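PDB 3U5R: thioredoxin domain-containing protein from Sinorhizobium meliloti, which is of unknown function but belongs to the AhpC/TSA family and probably has antioxidant or oxidoreductase activity. Local coordinates for residues A[164-169]-A[197-202]; A[179-184]-A[189-194]; A[99-102]-A[108-111]. All blocks are in the same frame, centred on the assembly; numbering follows the deposited sequence.

Overall arrangement
Contact 3 is buried, whereas contacts 1 and 2 lie near the surface; the centres of contacts 2 and 3 are about 30 Å apart, on opposite sides of the chain's centre. Contact 2 is nested in the loop that contact 1 closes: helix 176-186 and the segment after it lead on to strand 199-202, with the two centres about 20 Å apart. Contact 3 precedes both and belongs to the connection from strand 93-99 to helix 111-121. The chemistry follows location. Contact 1 lays a guanidinium group against isoleucine, contact 2 joins small apolar side chains beside one backbone bond, and contact 3 rests on a carboxylate-amide hydrogen bond in a buried polar network.

Contact 1: residues A[164-169]-A[197-202]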
loop_
_atom_site.group_PDB
_atom_site.type_symbol
_atom_site.label_atom_id
_atom_site.label_comp_id
_atom_site.label_asym_id
_atom_site.label_seq_id
_atom_site.Cartn_x
_atom_site.Cartn_y
_atom_site.Cartn_z
ATOM N N ASP A 164 13.729 -1.538 6.543
ATOM C CA ASP A 164 14.890 -0.632 6.343
ATOM C C ASP A 164 15.545 -0.871 4.943
ATOM O O ASP A 164 16.529 -0.183 4.591
ATOM C CB ASP A 164 15.998 -0.873 7.439
ATOM C CG ASP A 164 15.645 -0.319 8.863
ATOM O OD1 ASP A 164 15.014 0.767 8.953
ATOM O OD2 ASP A 164 16.086 -0.947 9.929
ATOM N N ALA A 165 15.076 -1.867 4.179
ATOM C CA ALA A 165 15.709 -2.191 2.890
ATOM C C ALA A 165 15.450 -1.083 1.859
ATOM O O ALA A 165 14.304 -0.510 1.744
ATOM C CB ALA A 165 15.227 -3.556 2.362
ATOM N N ARG A 166 16.501 -0.780 1.082
ATOM C CA ARG A 166 16.415 0.173 -0.037
ATOM C C ARG A 166 17.183 -0.403 -1.222
ATOM O O ARG A 166 18.037 -1.236 -1.022
ATOM C CB ARG A 166 17.061 1.550 0.351
ATOM C CG ARG A 166 16.400 2.233 1.621
ATOM C CD ARG A 166 14.977 2.836 1.295
ATOM N NE ARG A 166 14.381 3.559 2.437
ATOM C CZ ARG A 166 13.686 3.032 3.457
ATOM N NH1 ARG A 166 13.506 1.707 3.544
ATOM N NH2 ARG A 166 13.179 3.841 4.445
ATOM N N PRO A 167 16.844 -0.024 -2.449
ATOM C CA PRO A 167 17.590 -0.630 -3.577
ATOM C C PRO A 167 19.099 -0.345 -3.417
ATOM O O PRO A 167 19.462 0.829 -3.271
ATOM C CB PRO A 167 17.085 0.166 -4.747
ATOM C CG PRO A 167 15.695 0.503 -4.324
ATOM C CD PRO A 167 15.719 0.800 -2.926
ATOM N N GLY A 168 19.913 -1.401 -3.378
ATOM C CA GLY A 168 21.385 -1.287 -3.343
ATOM C C GLY A 168 21.946 -1.070 -1.959
ATOM O O GLY A 168 23.183 -0.939 -1.829
ATOM N N ASN A 169 21.086 -1.027 -0.909
ATOM C CA ASN A 169 21.668 -0.785 0.460
ATOM C C ASN A 169 22.063 -2.052 1.177
ATOM O O ASN A 169 22.497 -2.006 2.321
ATOM C CB ASN A 169 20.816 0.156 1.389
ATOM C CG ASN A 169 19.668 -0.545 2.108
ATOM O OD1 ASN A 169 19.324 -1.707 1.852
ATOM N ND2 ASN A 169 19.056 0.189 3.046
ATOM N N PRO A 197 9.760 7.344 7.535
ATOM C CA PRO A 197 8.999 7.575 6.316
ATOM C C PRO A 197 9.455 6.632 5.175
ATOM O O PRO A 197 10.641 6.346 5.086
ATOM C CB PRO A 197 9.331 9.026 5.933
ATOM C CG PRO A 197 9.863 9.676 7.250
ATOM C CD PRO A 197 10.432 8.565 8.085
ATOM N N SER A 198 8.538 6.182 4.300
ATOM C CA SER A 198 9.025 5.378 3.184
ATOM C C SER A 198 9.614 6.342 2.180
ATOM O O SER A 198 9.356 7.549 2.218
ATOM C CB SER A 198 7.889 4.570 2.516
ATOM O OG SER A 198 6.869 5.459 2.097
ATOM N N ILE A 199 10.386 5.787 1.263
ATOM C CA ILE A 199 10.991 6.519 0.168
ATOM C C ILE A 199 10.614 5.813 -1.075
ATOM O O ILE A 199 10.633 4.573 -1.108
ATOM C CB ILE A 199 12.497 6.412 0.254
ATOM C CG1 ILE A 199 12.959 7.024 1.576
ATOM C CG2 ILE A 199 13.180 7.133 -0.990
ATOM C CD1 ILE A 199 13.059 8.531 1.552
ATOM N N GLY A 200 10.269 6.563 -2.112
ATOM C CA GLY A 200 10.133 5.914 -3.442
ATOM C C GLY A 200 10.105 6.889 -4.606
ATOM O O GLY A 200 10.378 8.051 -4.442
ATOM N N CYS A 201 9.692 6.418 -5.775
ATOM C CA CYS A 201 9.387 7.277 -6.861
ATOM C C CYS A 201 8.159 8.098 -6.525
ATOM O O CYS A 201 7.188 7.542 -5.989
ATOM C CB CYS A 201 9.072 6.397 -8.055
ATOM S SG CYS A 201 10.661 5.531 -8.591
ATOM N N ASN A 202 8.164 9.397 -6.863
ATOM C CA ASN A 202 6.926 10.168 -6.717
ATOM C C ASN A 202 5.803 9.474 -7.479
ATOM O O ASN A 202 6.011 8.851 -8.542
ATOM C CB ASN A 202 7.039 11.656 -7.137
ATOM C CG ASN A 202 7.372 11.819 -8.627
ATOM O OD1 ASN A 202 8.317 11.213 -9.120
ATOM N ND2 ASN A 202 6.560 12.608 -9.362
#
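The guanidinium group of R166 is the flat group that meets strand 199-202, and both partners there stand oblique to its plane: CG1 of I199 lies 3.8 Å from NE, and the backbone O of P197 lies 3.6 Å from NH2. The latter distance is too long for a hydrogen bond. R166 finds polar partners on its own side instead. A bend at chi2 (-74°) folds the arginine back and brings NH1 to A165 O (3.0 Å, 162°), which lies within the guanidinium plane, although the donor sits well above the plane of that carbonyl. NH1 also bonds D163 O, and NH2 bonds Q161 OE1; together these bonds hold the plane in orientation while its NE end rests on I199. The two side chains cross at about a right angle, and the contact is small, 101 Å² in all.

The backbone that carries R166 is fixed by a type II turn from R166 to N169, with G168 at positive phi and N169 N bonded to R166 O at 3.1 Å. The N169 amide adds two bonds: OD1 accepts from R166 N (3.1 Å) across the turn, the donor standing above the amide plane, while ND2 ties the turn to D164 O before it (3.0 Å), in the carbonyl plane.

I199 also touches F73 of helix 72-75, as does P167. The arrangement thus joins the loop after strand 156-160 to the small antiparallel sheet of strands 27-28, 199-202 and 143-144, an addition beside the thioredoxin-like core sheet.

Contact 2: residues A[179-184]-A[189-194]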
loop_
_atom_site.group_PDB
_atom_site.type_symbol
_atom_site.label_atom_id
_atom_site.label_comp_id
_atom_site.label_asym_id
_atom_site.label_seq_id
_atom_site.Cartn_x
_atom_site.Cartn_y
_atom_site.Cartn_z
ATOM N N ARG A 179 5.302 -5.607 9.695
ATOM C CA ARG A 179 4.901 -6.795 10.445
ATOM C C ARG A 179 4.723 -6.483 11.907
ATOM O O ARG A 179 3.717 -6.816 12.464
ATOM C CB ARG A 179 5.899 -7.933 10.263
ATOM C CG ARG A 179 5.804 -8.501 8.807
ATOM C CD ARG A 179 7.020 -9.527 8.530
ATOM N NE ARG A 179 6.886 -10.219 7.237
ATOM C CZ ARG A 179 6.131 -11.283 7.004
ATOM N NH1 ARG A 179 5.457 -11.901 7.960
ATOM N NH2 ARG A 179 6.190 -11.842 5.796
ATOM N N ALA A 180 5.709 -5.842 12.528
ATOM C CA ALA A 180 5.574 -5.473 13.938
ATOM C C ALA A 180 4.309 -4.623 14.203
ATOM O O ALA A 180 3.573 -4.890 15.160
ATOM C CB ALA A 180 6.886 -4.769 14.467
ATOM N N ALA A 181 4.023 -3.658 13.339
ATOM C CA ALA A 181 2.832 -2.789 13.453
ATOM C C ALA A 181 1.512 -3.615 13.319
ATOM O O ALA A 181 0.603 -3.508 14.146
ATOM C CB ALA A 181 2.895 -1.681 12.382
ATOM N N VAL A 182 1.437 -4.493 12.314
ATOM C CA VAL A 182 0.269 -5.364 12.175
ATOM C C VAL A 182 0.041 -6.264 13.396
ATOM O O VAL A 182 -1.102 -6.357 13.896
ATOM C CB VAL A 182 0.346 -6.217 10.866
ATOM C CG1 VAL A 182 -0.875 -7.191 10.819
ATOM C CG2 VAL A 182 0.323 -5.265 9.678
ATOM N N ASP A 183 1.132 -6.899 13.885
ATOM C CA ASP A 183 1.078 -7.758 15.058
ATOM C C ASP A 183 0.504 -6.968 16.274
ATOM O O ASP A 183 -0.340 -7.483 16.996
ATOM C CB ASP A 183 2.468 -8.237 15.442
ATOM C CG ASP A 183 3.023 -9.328 14.458
ATOM O OD1 ASP A 183 2.269 -9.833 13.595
ATOM O OD2 ASP A 183 4.203 -9.700 14.570
ATOM N N ALA A 184 1.022 -5.762 16.512
ATOM C CA ALA A 184 0.576 -4.909 17.580
ATOM C C ALA A 184 -0.933 -4.652 17.394
ATOM O O ALA A 184 -1.729 -4.768 18.363
ATOM C CB ALA A 184 1.328 -3.559 17.511
ATOM N N LYS A 189 -2.450 -4.135 20.831
ATOM C CA LYS A 189 -1.406 -3.328 21.488
ATOM C C LYS A 189 -1.067 -2.042 20.735
ATOM O O LYS A 189 -1.559 -1.806 19.628
ATOM C CB LYS A 189 -0.134 -4.123 21.658
ATOM C CG LYS A 189 -0.327 -5.415 22.387
ATOM C CD LYS A 189 0.962 -5.819 23.056
ATOM C CE LYS A 189 0.706 -6.863 24.149
ATOM N NZ LYS A 189 1.781 -7.902 24.033
ATOM N N ASP A 190 -0.231 -1.218 21.360
ATOM C CA ASP A 190 0.215 0.060 20.758
ATOM C C ASP A 190 1.288 -0.149 19.667
ATOM O O ASP A 190 2.254 -0.876 19.876
ATOM C CB ASP A 190 0.787 0.969 21.862
ATOM C CG ASP A 190 -0.322 1.604 22.736
ATOM O OD1 ASP A 190 -1.528 1.315 22.525
ATOM O OD2 ASP A 190 0.033 2.412 23.619
ATOM N N VAL A 191 1.121 0.473 18.506
ATOM C CA VAL A 191 2.154 0.406 17.478
ATOM C C VAL A 191 3.383 1.220 17.973
ATOM O O VAL A 191 3.203 2.229 18.651
ATOM C CB VAL A 191 1.625 0.921 16.122
ATOM C CG1 VAL A 191 2.779 0.973 15.068
ATOM C CG2 VAL A 191 0.498 0.011 15.656
ATOM N N GLY A 192 4.606 0.769 17.673
ATOM C CA GLY A 192 5.829 1.491 18.108
ATOM C C GLY A 192 5.814 2.926 17.544
ATOM O O GLY A 192 5.225 3.216 16.462
ATOM N N THR A 193 6.450 3.842 18.262
ATOM C CA THR A 193 6.348 5.265 17.938
ATOM C C THR A 193 7.397 5.692 16.885
ATOM O O THR A 193 7.251 6.714 16.290
ATOM C CB THR A 193 6.577 6.115 19.219
ATOM O OG1 THR A 193 7.897 5.825 19.674
ATOM C CG2 THR A 193 5.558 5.744 20.348
ATOM N N THR A 194 8.426 4.888 16.648
ATOM C CA THR A 194 9.389 5.156 15.566
ATOM C C THR A 194 8.781 4.701 14.267
ATOM O O THR A 194 8.674 3.462 14.026
ATOM C CB THR A 194 10.689 4.318 15.743
ATOM O OG1 THR A 194 11.246 4.659 16.997
ATOM C CG2 THR A 194 11.795 4.577 14.564
#
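With CG1 anti to the backbone N (chi1 175°), V191 presents both methyl groups to helix 176-186. CG1 meets A181 CB at 3.8 Å; CG2, beside the backbone N, lies 3.8 Å from A181 O and 4.1 Å from A184 CB. The valine therefore spans two alanines one helical turn apart, and their small side chains let the backbones draw near: the CA atoms of A181 and V191 are 5.2 Å apart.

A184 points its methyl at the returning chain, where CB lies 3.7 Å from D190 O. Its carbonyl supplies the polar tie, since K189 N, five residues on, donates to A184 O. That bond is short at 2.6 Å and moderately bent (147°), with the donor tilted 24° from the carbonyl plane. K189 CB packs against the same oxygen at 3.7 Å, while the end of the lysine leads away.

Inward, A181 touches Y158 of strand 156-160 and L149 of strand 146-150. The chain thus reverses after helix 176-186 and lies back along it, with V191 reaching V157 and Y158; it packs on the beta-beta-alpha half of a thioredoxin fold, formed by these two antiparallel strands and the C-terminal helix.

Contact 3: residues A[99-102]-A[108-111]; sequences NSND and EETL
E109 OE1 is met by N99 ND2 from above the carboxylate plane: the bond is 2.9 Å long with a nearly straight N-H...O angle of 169°, yet the donor stands 61° out of that plane. OE1 itself lies in the N99 amide plane, and the two flat groups are turned 81° apart. With its CG anti to the main-chain nitrogen (chi1 -176°), N99 extends toward the glutamate; E109, bent at chi2, curls back to meet it. Below the head group, E109 CG packs on N101 CB at 3.7 Å.

ND2 also bonds Y127 OH. The other end of the N99 amide closes an Asx turn, OD1 accepting from N101 N at 3.1 Å, and K129 NZ also donates to this oxygen. A leucine at N99 would probably leave E109 OE1 without its donor over the plane, Y127 OH without its amide partner and N101 N without its turn acceptor.

Further bonds from S68 OG to OE2 and from N69 N to OE1 fix the buried carboxylate. N99 ends strand 93-99, beside strand 127-129, which supplies Y127 and K129. E109, just before the N-cap T110 of helix 111-121, therefore ties the end of strand 93-99 to the S68-N69 loop between strand 61-66 and helix 72-75.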
loop_
_atom_site.group_PDB
_atom_site.type_symbol
_atom_site.label_atom_id
_atom_site.label_comp_id
_atom_site.label_asym_id
_atom_site.label_seq_id
_atom_site.Cartn_x
_atom_site.Cartn_y
_atom_site.Cartn_z
ATOM N N ASN A 99 -2.715 1.555 -7.591
ATOM C CA ASN A 99 -1.744 2.133 -8.498
ATOM C C ASN A 99 -2.394 3.428 -8.970
ATOM O O ASN A 99 -3.392 3.371 -9.741
ATOM C CB ASN A 99 -1.525 1.176 -9.676
ATOM C CG ASN A 99 -0.478 1.658 -10.603
ATOM O OD1 ASN A 99 -0.455 2.852 -10.993
ATOM N ND2 ASN A 99 0.453 0.759 -10.944
ATOM N N SER A 100 -1.891 4.571 -8.522
ATOM C CA SER A 100 -2.466 5.864 -8.935
ATOM C C SER A 100 -1.661 6.560 -10.006
ATOM O O SER A 100 -1.966 7.702 -10.327
ATOM C CB SER A 100 -2.555 6.860 -7.779
ATOM O OG SER A 100 -3.198 6.229 -6.730
ATOM N N ASN A 101 -0.665 5.872 -10.565
ATOM C CA ASN A 101 0.222 6.527 -11.494
ATOM C C ASN A 101 -0.441 6.774 -12.890
ATOM O O ASN A 101 -1.192 5.932 -13.414
ATOM C CB ASN A 101 1.510 5.719 -11.649
ATOM C CG ASN A 101 2.494 5.921 -10.497
ATOM O OD1 ASN A 101 3.533 5.277 -10.463
ATOM N ND2 ASN A 101 2.193 6.794 -9.570
ATOM N N ASP A 102 -0.111 7.914 -13.487
ATOM C CA ASP A 102 -0.717 8.305 -14.763
ATOM C C ASP A 102 -0.262 7.364 -15.895
ATOM O O ASP A 102 0.934 7.314 -16.265
ATOM C CB ASP A 102 -0.325 9.743 -15.028
ATOM C CG ASP A 102 -0.639 10.216 -16.458
ATOM O OD1 ASP A 102 -1.158 9.460 -17.318
ATOM O OD2 ASP A 102 -0.316 11.412 -16.706
ATOM N N GLU A 108 3.295 1.380 -18.565
ATOM C CA GLU A 108 3.500 0.179 -17.754
ATOM C C GLU A 108 2.560 0.181 -16.494
ATOM O O GLU A 108 2.456 -0.827 -15.795
ATOM C CB GLU A 108 4.975 0.077 -17.370
ATOM C CG GLU A 108 5.430 1.273 -16.528
ATOM C CD GLU A 108 6.190 2.417 -17.310
ATOM O OE1 GLU A 108 5.708 2.900 -18.378
ATOM O OE2 GLU A 108 7.249 2.878 -16.772
ATOM N N GLU A 109 1.836 1.296 -16.278
ATOM C CA GLU A 109 0.938 1.515 -15.095
ATOM C C GLU A 109 -0.548 1.371 -15.432
ATOM O O GLU A 109 -1.425 1.658 -14.595
ATOM C CB GLU A 109 1.181 2.901 -14.461
ATOM C CG GLU A 109 2.646 3.163 -14.106
ATOM C CD GLU A 109 3.178 2.343 -12.899
ATOM O OE1 GLU A 109 2.774 1.179 -12.686
ATOM O OE2 GLU A 109 4.057 2.862 -12.158
ATOM N N THR A 110 -0.869 0.853 -16.616
ATOM C CA THR A 110 -2.297 0.624 -16.952
ATOM C C THR A 110 -2.997 -0.445 -16.049
ATOM O O THR A 110 -2.375 -1.368 -15.471
ATOM C CB THR A 110 -2.454 0.196 -18.404
ATOM O OG1 THR A 110 -1.824 -1.068 -18.554
ATOM C CG2 THR A 110 -1.839 1.210 -19.390
ATOM N N LEU A 111 -4.315 -0.322 -15.944
ATOM C CA LEU A 111 -5.129 -1.321 -15.265
ATOM C C LEU A 111 -4.804 -2.739 -15.829
ATOM O O LEU A 111 -4.638 -3.727 -15.092
ATOM C CB LEU A 111 -6.631 -0.953 -15.485
ATOM C CG LEU A 111 -7.612 -1.951 -14.818
ATOM C CD1 LEU A 111 -7.187 -2.177 -13.351
ATOM C CD2 LEU A 111 -9.031 -1.463 -14.907
#